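PDB 6MF4: cell cycle serine/threonine-protein kinase CDC5/MSD2 from Saccharomyces cerevisiae, which phosphorylates serine and threonine residues of proteins such as SCC1/MCD1 and NET1 and takes part in mitotic exit, and is seen here as its phosphoprotein-binding polo-box domain. Local coordinates for residues T117-T129 and R132-Y144. Residues are numbered along the deposited sequence; the frame is centred on the assembly and turned at random.
With ZN (zinc ion), chain C.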
ATOM      1  N   THR A 117      -9.705  -3.710   5.877  1.00 17.12           N
ATOM      2  CA  THR A 117     -11.135  -3.829   5.607  1.00 18.56           C
ATOM      3  C   THR A 117     -11.595  -5.286   5.539  1.00 17.71           C
ATOM      4  O   THR A 117     -12.790  -5.557   5.407  1.00 17.04           O
ATOM      5  CB  THR A 117     -11.483  -3.175   4.278  1.00 17.11           C
ATOM      6  OG1 THR A 117     -10.632  -3.737   3.268  1.00 18.13           O
ATOM      7  CG2 THR A 117     -11.279  -1.668   4.345  1.00 25.62           C
ATOM      8  N   GLU A 118     -10.620  -6.194   5.608  1.00 16.12           N
ATOM      9  CA  GLU A 118     -10.784  -7.641   5.426  1.00 17.60           C
ATOM     10  C   GLU A 118     -11.065  -8.005   3.966  1.00 19.23           C
ATOM     11  O   GLU A 118     -11.356  -9.160   3.656  1.00 16.93           O
ATOM     12  CB  GLU A 118     -11.876  -8.201   6.351  1.00 21.86           C
ATOM     13  CG  GLU A 118     -11.468  -8.144   7.819  1.00 21.79           C
ATOM     14  CD  GLU A 118     -12.512  -8.716   8.767  1.00 31.46           C
ATOM     15  OE1 GLU A 118     -13.618  -9.069   8.313  1.00 39.96           O
ATOM     16  OE2 GLU A 118     -12.217  -8.811   9.973  1.00 35.58           O
ATOM     17  N   ASP A 119     -10.948  -7.032   3.067  1.00 16.89           N
ATOM     18  CA  ASP A 119     -10.922  -7.334   1.642  1.00 18.14           C
ATOM     19  C   ASP A 119      -9.703  -8.199   1.338  1.00 16.03           C
ATOM     20  O   ASP A 119      -8.669  -8.067   1.985  1.00 16.04           O
ATOM     21  CB  ASP A 119     -10.865  -6.062   0.787  1.00 16.96           C
ATOM     22  CG  ASP A 119     -12.022  -5.108   1.052  1.00 22.31           C
ATOM     23  OD1 ASP A 119     -13.135  -5.569   1.383  1.00 18.73           O
ATOM     24  OD2 ASP A 119     -11.805  -3.882   0.910  1.00 18.17           O
ATOM     25  N   ILE A 120      -9.831  -9.070   0.343  1.00 15.38           N
ATOM     26  CA  ILE A 120      -8.736  -9.934  -0.076  1.00 15.74           C
ATOM     27  C   ILE A 120      -8.447  -9.713  -1.553  1.00 16.17           C
ATOM     28  O   ILE A 120      -9.349  -9.766  -2.380  1.00 16.09           O
ATOM     29  CB  ILE A 120      -9.060 -11.417   0.185  1.00 19.47           C
ATOM     30  CG1 ILE A 120      -9.114 -11.672   1.693  1.00 19.22           C
ATOM     31  CG2 ILE A 120      -8.013 -12.331  -0.459  1.00 18.50           C
ATOM     32  CD1 ILE A 120      -9.697 -13.008   2.074  1.00 24.83           C
ATOM     33  N   GLY A 121      -7.182  -9.460  -1.872  1.00 14.28           N
ATOM     34  CA  GLY A 121      -6.769  -9.274  -3.246  1.00 13.64           C
ATOM     35  C   GLY A 121      -5.912 -10.419  -3.734  1.00 13.50           C
ATOM     36  O   GLY A 121      -5.166 -11.027  -2.966  1.00 13.42           O
ATOM     37  N   VAL A 122      -6.039 -10.722  -5.019  1.00 11.53           N
ATOM     38  CA  VAL A 122      -5.090 -11.592  -5.695  1.00 12.29           C
ATOM     39  C   VAL A 122      -4.532 -10.821  -6.874  1.00 14.63           C
ATOM     40  O   VAL A 122      -5.278 -10.351  -7.733  1.00 13.97           O
ATOM     41  CB  VAL A 122      -5.720 -12.908  -6.174  1.00 12.41           C
ATOM     42  CG1 VAL A 122      -4.680 -13.763  -6.897  1.00 14.82           C
ATOM     43  CG2 VAL A 122      -6.306 -13.676  -4.996  1.00 17.44           C
ATOM     44  N   LEU A 123      -3.214 -10.665  -6.869  1.00 14.20           N
ATOM     45  CA  LEU A 123      -2.487 -10.040  -7.955  1.00 15.83           C
ATOM     46  C   LEU A 123      -1.975 -11.156  -8.854  1.00 16.24           C
ATOM     47  O   LEU A 123      -1.066 -11.901  -8.484  1.00 16.68           O
ATOM     48  CB  LEU A 123      -1.344  -9.181  -7.407  1.00 16.89           C
ATOM     49  CG  LEU A 123      -0.406  -8.486  -8.395  1.00 24.54           C
ATOM     50  CD1 LEU A 123      -1.176  -7.708  -9.446  1.00 21.19           C
ATOM     51  CD2 LEU A 123       0.530  -7.561  -7.630  1.00 27.44           C
ATOM     52  N   PHE A 124      -2.591 -11.291 -10.021  1.00 16.56           N
ATOM     53  CA  PHE A 124      -2.267 -12.382 -10.926  1.00 15.61           C
ATOM     54  C   PHE A 124      -0.982 -12.087 -11.691  1.00 21.85           C
ATOM     55  O   PHE A 124      -0.514 -10.950 -11.726  1.00 16.40           O
ATOM     56  CB  PHE A 124      -3.432 -12.625 -11.879  1.00 16.22           C
ATOM     57  CG  PHE A 124      -4.652 -13.156 -11.193  1.00 14.94           C
ATOM     58  CD1 PHE A 124      -4.836 -14.518 -11.041  1.00 17.53           C
ATOM     59  CD2 PHE A 124      -5.599 -12.293 -10.673  1.00 16.94           C
ATOM     60  CE1 PHE A 124      -5.954 -15.012 -10.394  1.00 16.98           C
ATOM     61  CE2 PHE A 124      -6.719 -12.780 -10.025  1.00 17.12           C
ATOM     62  CZ  PHE A 124      -6.897 -14.138  -9.885  1.00 14.30           C
ATOM     63  N   ASN A 125      -0.413 -13.117 -12.302  1.00 23.14           N
ATOM     64  CA  ASN A 125       0.906 -12.999 -12.911  1.00 24.31           C
ATOM     65  C   ASN A 125       0.919 -12.105 -14.149  1.00 21.99           C
ATOM     66  O   ASN A 125       1.969 -11.594 -14.529  1.00 28.03           O
ATOM     67  CB  ASN A 125       1.443 -14.392 -13.250  1.00 22.65           C
ATOM     68  CG  ASN A 125       1.789 -15.199 -12.010  1.00 25.66           C
ATOM     69  OD1 ASN A 125       2.089 -14.637 -10.958  1.00 27.90           O
ATOM     70  ND2 ASN A 125       1.745 -16.520 -12.127  1.00 20.26           N
ATOM     71  N   ASN A 126      -0.240 -11.902 -14.769  1.00 19.83           N
ATOM     72  CA  ASN A 126      -0.331 -11.013 -15.927  1.00 22.97           C
ATOM     73  C   ASN A 126      -0.587  -9.563 -15.514  1.00 20.25           C
ATOM     74  O   ASN A 126      -0.784  -8.691 -16.358  1.00 23.63           O
ATOM     75  CB  ASN A 126      -1.422 -11.489 -16.891  1.00 22.99           C
ATOM     76  CG  ASN A 126      -2.825 -11.304 -16.339  1.00 23.67           C
ATOM     77  OD1 ASN A 126      -3.017 -11.022 -15.152  1.00 20.21           O
ATOM     78  ND2 ASN A 126      -3.819 -11.479 -17.204  1.00 19.97           N
ATOM     79  N   GLY A 127      -0.592  -9.315 -14.209  1.00 18.32           N
ATOM     80  CA  GLY A 127      -0.683  -7.964 -13.688  1.00 16.76           C
ATOM     81  C   GLY A 127      -2.088  -7.508 -13.344  1.00 22.15           C
ATOM     82  O   GLY A 127      -2.264  -6.406 -12.824  1.00 18.54           O
ATOM     83  N   THR A 128      -3.087  -8.336 -13.638  1.00 17.88           N
ATOM     84  CA  THR A 128      -4.461  -8.005 -13.280  1.00 13.41           C
ATOM     85  C   THR A 128      -4.744  -8.407 -11.832  1.00 15.35           C
ATOM     86  O   THR A 128      -4.019  -9.213 -11.244  1.00 16.31           O
ATOM     87  CB  THR A 128      -5.489  -8.687 -14.218  1.00 17.18           C
ATOM     88  OG1 THR A 128      -5.407 -10.111 -14.081  1.00 16.91           O
ATOM     89  CG2 THR A 128      -5.241  -8.283 -15.681  1.00 18.72           C
ATOM     90  N   THR A 129      -5.799  -7.829 -11.270  1.00 16.08           N
ATOM     91  CA  THR A 129      -6.174  -8.074  -9.884  1.00 15.87           C
ATOM     92  C   THR A 129      -7.661  -8.387  -9.757  1.00 13.47           C
ATOM     93  O   THR A 129      -8.487  -7.793 -10.451  1.00 15.10           O
ATOM     94  CB  THR A 129      -5.850  -6.855  -8.996  1.00 17.97           C
ATOM     95  OG1 THR A 129      -4.431  -6.688  -8.902  1.00 17.54           O
ATOM     96  CG2 THR A 129      -6.433  -7.021  -7.586  1.00 18.47           C
ATOM     97  N   ARG A 132     -11.578  -9.055  -3.823  1.00 15.23           N
ATOM     98  CA  ARG A 132     -12.768  -9.649  -3.224  1.00 15.68           C
ATOM     99  C   ARG A 132     -13.160  -8.884  -1.962  1.00 17.05           C
ATOM    100  O   ARG A 132     -12.411  -8.869  -0.986  1.00 17.71           O
ATOM    101  CB  ARG A 132     -12.487 -11.120  -2.906  1.00 17.90           C
ATOM    102  CG  ARG A 132     -13.592 -11.909  -2.223  1.00 24.97           C
ATOM    103  CD  ARG A 132     -12.957 -13.093  -1.508  1.00 28.85           C
ATOM    104  NE  ARG A 132     -13.912 -14.075  -0.998  1.00 30.13           N
ATOM    105  CZ  ARG A 132     -14.413 -14.079   0.236  1.00 32.52           C
ATOM    106  NH1 ARG A 132     -14.086 -13.130   1.111  1.00 30.59           N
ATOM    107  NH2 ARG A 132     -15.264 -15.031   0.591  1.00 31.99           N
ATOM    108  N   LEU A 133     -14.332  -8.254  -1.971  1.00 17.21           N
ATOM    109  CA  LEU A 133     -14.765  -7.491  -0.806  1.00 16.90           C
ATOM    110  C   LEU A 133     -15.069  -8.419   0.360  1.00 16.48           C
ATOM    111  O   LEU A 133     -15.397  -9.591   0.178  1.00 17.90           O
ATOM    112  CB  LEU A 133     -15.987  -6.627  -1.125  1.00 19.07           C
ATOM    113  CG  LEU A 133     -15.658  -5.266  -1.743  1.00 23.45           C
ATOM    114  CD1 LEU A 133     -15.269  -5.423  -3.194  1.00 26.33           C
ATOM    115  CD2 LEU A 133     -16.822  -4.301  -1.605  1.00 24.43           C
ATOM    116  N   ALA A 134     -14.944  -7.877   1.564  1.00 17.18           N
ATOM    117  CA  ALA A 134     -15.121  -8.646   2.782  1.00 18.47           C
ATOM    118  C   ALA A 134     -16.536  -9.207   2.905  1.00 19.64           C
ATOM    119  O   ALA A 134     -16.767 -10.150   3.658  1.00 21.20           O
ATOM    120  CB  ALA A 134     -14.793  -7.780   3.985  1.00 20.98           C
ATOM    121  N   ASP A 135     -17.480  -8.632   2.169  1.00 18.14           N
ATOM    122  CA  ASP A 135     -18.868  -9.076   2.260  1.00 16.21           C
ATOM    123  C   ASP A 135     -19.077 -10.435   1.587  1.00 20.18           C
ATOM    124  O   ASP A 135     -20.136 -11.046   1.723  1.00 20.54           O
ATOM    125  CB  ASP A 135     -19.813  -8.029   1.658  1.00 17.96           C
ATOM    126  CG  ASP A 135     -19.483  -7.678   0.213  1.00 20.96           C
ATOM    127  OD1 ASP A 135     -18.921  -8.518  -0.518  1.00 18.93           O
ATOM    128  OD2 ASP A 135     -19.826  -6.553  -0.203  1.00 23.10           O
ATOM    129  N   ALA A 136     -18.057 -10.906   0.876  1.00 20.13           N
ATOM    130  CA  ALA A 136     -18.114 -12.190   0.182  1.00 21.97           C
ATOM    131  C   ALA A 136     -19.249 -12.249  -0.837  1.00 22.94           C
ATOM    132  O   ALA A 136     -19.783 -13.325  -1.108  1.00 30.27           O
ATOM    133  CB  ALA A 136     -18.259 -13.335   1.189  1.00 27.67           C
ATOM    134  N   GLU A 137     -19.612 -11.101  -1.403  1.00 20.01           N
ATOM    135  CA  GLU A 137     -20.621 -11.060  -2.467  1.00 23.38           C
ATOM    136  C   GLU A 137     -20.187 -10.214  -3.665  1.00 29.21           C
ATOM    137  O   GLU A 137     -20.598 -10.489  -4.793  1.00 25.88           O
ATOM    138  CB  GLU A 137     -21.959 -10.535  -1.920  1.00 33.24           C
ATOM    139  CG  GLU A 137     -23.007 -10.137  -2.984  1.00 51.69           C
ATOM    140  CD  GLU A 137     -23.348 -11.244  -3.981  1.00 70.20           C
ATOM    141  OE1 GLU A 137     -24.148 -10.976  -4.905  1.00 51.27           O
ATOM    142  OE2 GLU A 137     -22.831 -12.375  -3.856  1.00 64.50           O
ATOM    143  N   GLU A 138     -19.367  -9.194  -3.428  1.00 19.77           N
ATOM    144  CA  GLU A 138     -18.921  -8.316  -4.509  1.00 16.08           C
ATOM    145  C   GLU A 138     -17.419  -8.423  -4.741  1.00 18.64           C
ATOM    146  O   GLU A 138     -16.657  -8.688  -3.810  1.00 18.84           O
ATOM    147  CB  GLU A 138     -19.281  -6.859  -4.206  1.00 20.22           C
ATOM    148  CG  GLU A 138     -20.757  -6.621  -3.923  1.00 23.36           C
ATOM    149  CD  GLU A 138     -21.186  -5.200  -4.231  1.00 21.13           C
ATOM    150  OE1 GLU A 138     -20.383  -4.270  -4.010  1.00 19.60           O
ATOM    151  OE2 GLU A 138     -22.328  -5.012  -4.701  1.00 20.80           O
ATOM    152  N   PHE A 139     -16.995  -8.215  -5.985  1.00 13.89           N
ATOM    153  CA  PHE A 139     -15.571  -8.095  -6.274  1.00 14.38           C
ATOM    154  C   PHE A 139     -15.327  -7.145  -7.437  1.00 16.25           C
ATOM    155  O   PHE A 139     -16.217  -6.889  -8.251  1.00 16.13           O
ATOM    156  CB  PHE A 139     -14.942  -9.475  -6.555  1.00 15.84           C
ATOM    157  CG  PHE A 139     -15.332 -10.088  -7.875  1.00 17.30           C
ATOM    158  CD1 PHE A 139     -16.459 -10.889  -7.978  1.00 19.17           C
ATOM    159  CD2 PHE A 139     -14.549  -9.898  -9.003  1.00 18.36           C
ATOM    160  CE1 PHE A 139     -16.807 -11.476  -9.187  1.00 19.11           C
ATOM    161  CE2 PHE A 139     -14.892 -10.479 -10.214  1.00 19.60           C
ATOM    162  CZ  PHE A 139     -16.030 -11.262 -10.307  1.00 17.59           C
ATOM    163  N   TRP A 140     -14.113  -6.601  -7.466  1.00 15.66           N
ATOM    164  CA  TRP A 140     -13.609  -5.820  -8.586  1.00 12.14           C
ATOM    165  C   TRP A 140     -12.639  -6.647  -9.410  1.00 14.13           C
ATOM    166  O   TRP A 140     -11.779  -7.323  -8.851  1.00 15.16           O
ATOM    167  CB  TRP A 140     -12.870  -4.567  -8.113  1.00 14.76           C
ATOM    168  CG  TRP A 140     -13.683  -3.558  -7.397  1.00 17.15           C
ATOM    169  CD1 TRP A 140     -13.753  -3.369  -6.048  1.00 20.81           C
ATOM    170  CD2 TRP A 140     -14.531  -2.569  -7.987  1.00 18.21           C
ATOM    171  NE1 TRP A 140     -14.595  -2.324  -5.760  1.00 18.90           N
ATOM    172  CE2 TRP A 140     -15.089  -1.816  -6.933  1.00 20.49           C
ATOM    173  CE3 TRP A 140     -14.874  -2.243  -9.303  1.00 17.33           C
ATOM    174  CZ2 TRP A 140     -15.972  -0.762  -7.153  1.00 22.77           C
ATOM    175  CZ3 TRP A 140     -15.750  -1.191  -9.521  1.00 19.51           C
ATOM    176  CH2 TRP A 140     -16.287  -0.462  -8.452  1.00 22.25           C
ATOM    177  N   TYR A 141     -12.775  -6.585 -10.731  1.00 13.72           N
ATOM    178  CA  TYR A 141     -11.736  -7.070 -11.634  1.00 15.09           C
ATOM    179  C   TYR A 141     -10.973  -5.867 -12.168  1.00 14.02           C
ATOM    180  O   TYR A 141     -11.549  -4.995 -12.818  1.00 16.60           O
ATOM    181  CB  TYR A 141     -12.320  -7.888 -12.782  1.00 16.41           C
ATOM    182  CG  TYR A 141     -11.269  -8.335 -13.776  1.00 16.32           C
ATOM    183  CD1 TYR A 141     -10.241  -9.181 -13.391  1.00 19.26           C
ATOM    184  CD2 TYR A 141     -11.306  -7.910 -15.096  1.00 20.59           C
ATOM    185  CE1 TYR A 141      -9.274  -9.592 -14.294  1.00 18.08           C
ATOM    186  CE2 TYR A 141     -10.348  -8.316 -16.007  1.00 22.41           C
ATOM    187  CZ  TYR A 141      -9.336  -9.156 -15.599  1.00 24.89           C
ATOM    188  OH  TYR A 141      -8.377  -9.564 -16.497  1.00 27.88           O
ATOM    189  N   ILE A 142      -9.679  -5.820 -11.868  1.00 14.13           N
ATOM    190  CA  ILE A 142      -8.846  -4.670 -12.195  1.00 15.83           C
ATOM    191  C   ILE A 142      -7.824  -5.043 -13.260  1.00 16.03           C
ATOM    192  O   ILE A 142      -7.039  -5.975 -13.085  1.00 16.37           O
ATOM    193  CB  ILE A 142      -8.122  -4.137 -10.952  1.00 16.55           C
ATOM    194  CG1 ILE A 142      -9.141  -3.780  -9.868  1.00 16.57           C
ATOM    195  CG2 ILE A 142      -7.299  -2.910 -11.302  1.00 18.90           C
ATOM    196  CD1 ILE A 142      -8.568  -3.713  -8.487  1.00 19.69           C
ATOM    197  N   SER A 143      -7.840  -4.303 -14.363  1.00 19.95           N
ATOM    198  CA  SER A 143      -6.968  -4.582 -15.496  1.00 21.79           C
ATOM    199  C   SER A 143      -6.355  -3.299 -16.032  1.00 25.85           C
ATOM    200  O   SER A 143      -6.678  -2.206 -15.568  1.00 22.02           O
ATOM    201  CB  SER A 143      -7.749  -5.291 -16.597  1.00 23.60           C
ATOM    202  OG  SER A 143      -8.869  -4.515 -16.977  1.00 25.74           O
ATOM    203  N   TYR A 144      -5.476  -3.432 -17.019  1.00 23.57           N
ATOM    204  CA  TYR A 144      -4.783  -2.275 -17.565  1.00 27.81           C
ATOM    205  C   TYR A 144      -5.663  -1.487 -18.527  1.00 27.50           C
ATOM    206  O   TYR A 144      -6.552  -2.033 -19.178  1.00 30.71           O
ATOM    207  CB  TYR A 144      -3.494  -2.701 -18.269  1.00 31.01           C
ATOM    208  CG  TYR A 144      -2.398  -3.141 -17.322  1.00 27.60           C
ATOM    209  CD1 TYR A 144      -2.081  -2.396 -16.191  1.00 28.81           C
ATOM    210  CD2 TYR A 144      -1.684  -4.307 -17.557  1.00 37.70           C
ATOM    211  CE1 TYR A 144      -1.079  -2.803 -15.324  1.00 39.32           C
ATOM    212  CE2 TYR A 144      -0.686  -4.723 -16.697  1.00 43.10           C
ATOM    213  CZ  TYR A 144      -0.388  -3.970 -15.584  1.00 38.25           C
ATOM    214  OH  TYR A 144       0.614  -4.391 -14.742  1.00 36.52           O
TER
HETATM  215 ZN    ZN C 802     -20.790  -2.646  -5.060  1.00 29.45          ZN
HETATM  216  O   HOH W   1     -12.542 -10.699   1.254  1.00 27.08           O
HETATM  217  O   HOH W   2      -6.619 -11.872 -16.196  1.00 27.74           O
HETATM  218  O   HOH W   3      -0.134  -4.886 -12.455  1.00 26.17           O
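With CG of Asp119 anti to its own carbonyl carbon (chi1 -57°), the carboxylate turns to the loop after Arg132, where Asp119 OD1 takes the N-H of Ala134 on its anti lone pair, Ala134 N lying 2.9 Å away. The bond is bent, 141° at the hydrogen. Only OD1 reaches across; OD2 receives the hydroxyl of Thr117 from above the carboxylate plane, a bond within the 117-119 loop that helps hold the carboxylate in place, while CB of Ala134 rests 3.3 Å from Thr117 O. Were Asp119 an alanine, the Ala134 N-H and the Thr117 hydroxyl would probably lose this acceptor, and the turn Leu133-Ala136 would be held less firmly against residues 117-119. Next to it, Ile120 and Arg132 form an antiparallel hydrogen-bonded pair; the extended arginine sends NH1 to a water that sits near Glu118 O and Arg132 O.

At the other end Thr129 pairs with Ile142 in the same way, with Ile142 N 2.7 Å from Thr129 O, and their side chains lie side by side, Thr129 CG2 4.0 Å from Ile142 CD1. Thr128 sets its CG2 3.5 Å from Tyr141 OH, and a second water joins that hydroxyl to Thr128 OG1 and Asn126 ND2. Glu138 OE1 binds zinc with His154 and His194. The two backbone pairs place strand 129-132 between 120-123 and 138-145 in the six-stranded antiparallel sheet, packed against helix 165-178, of the first polo box.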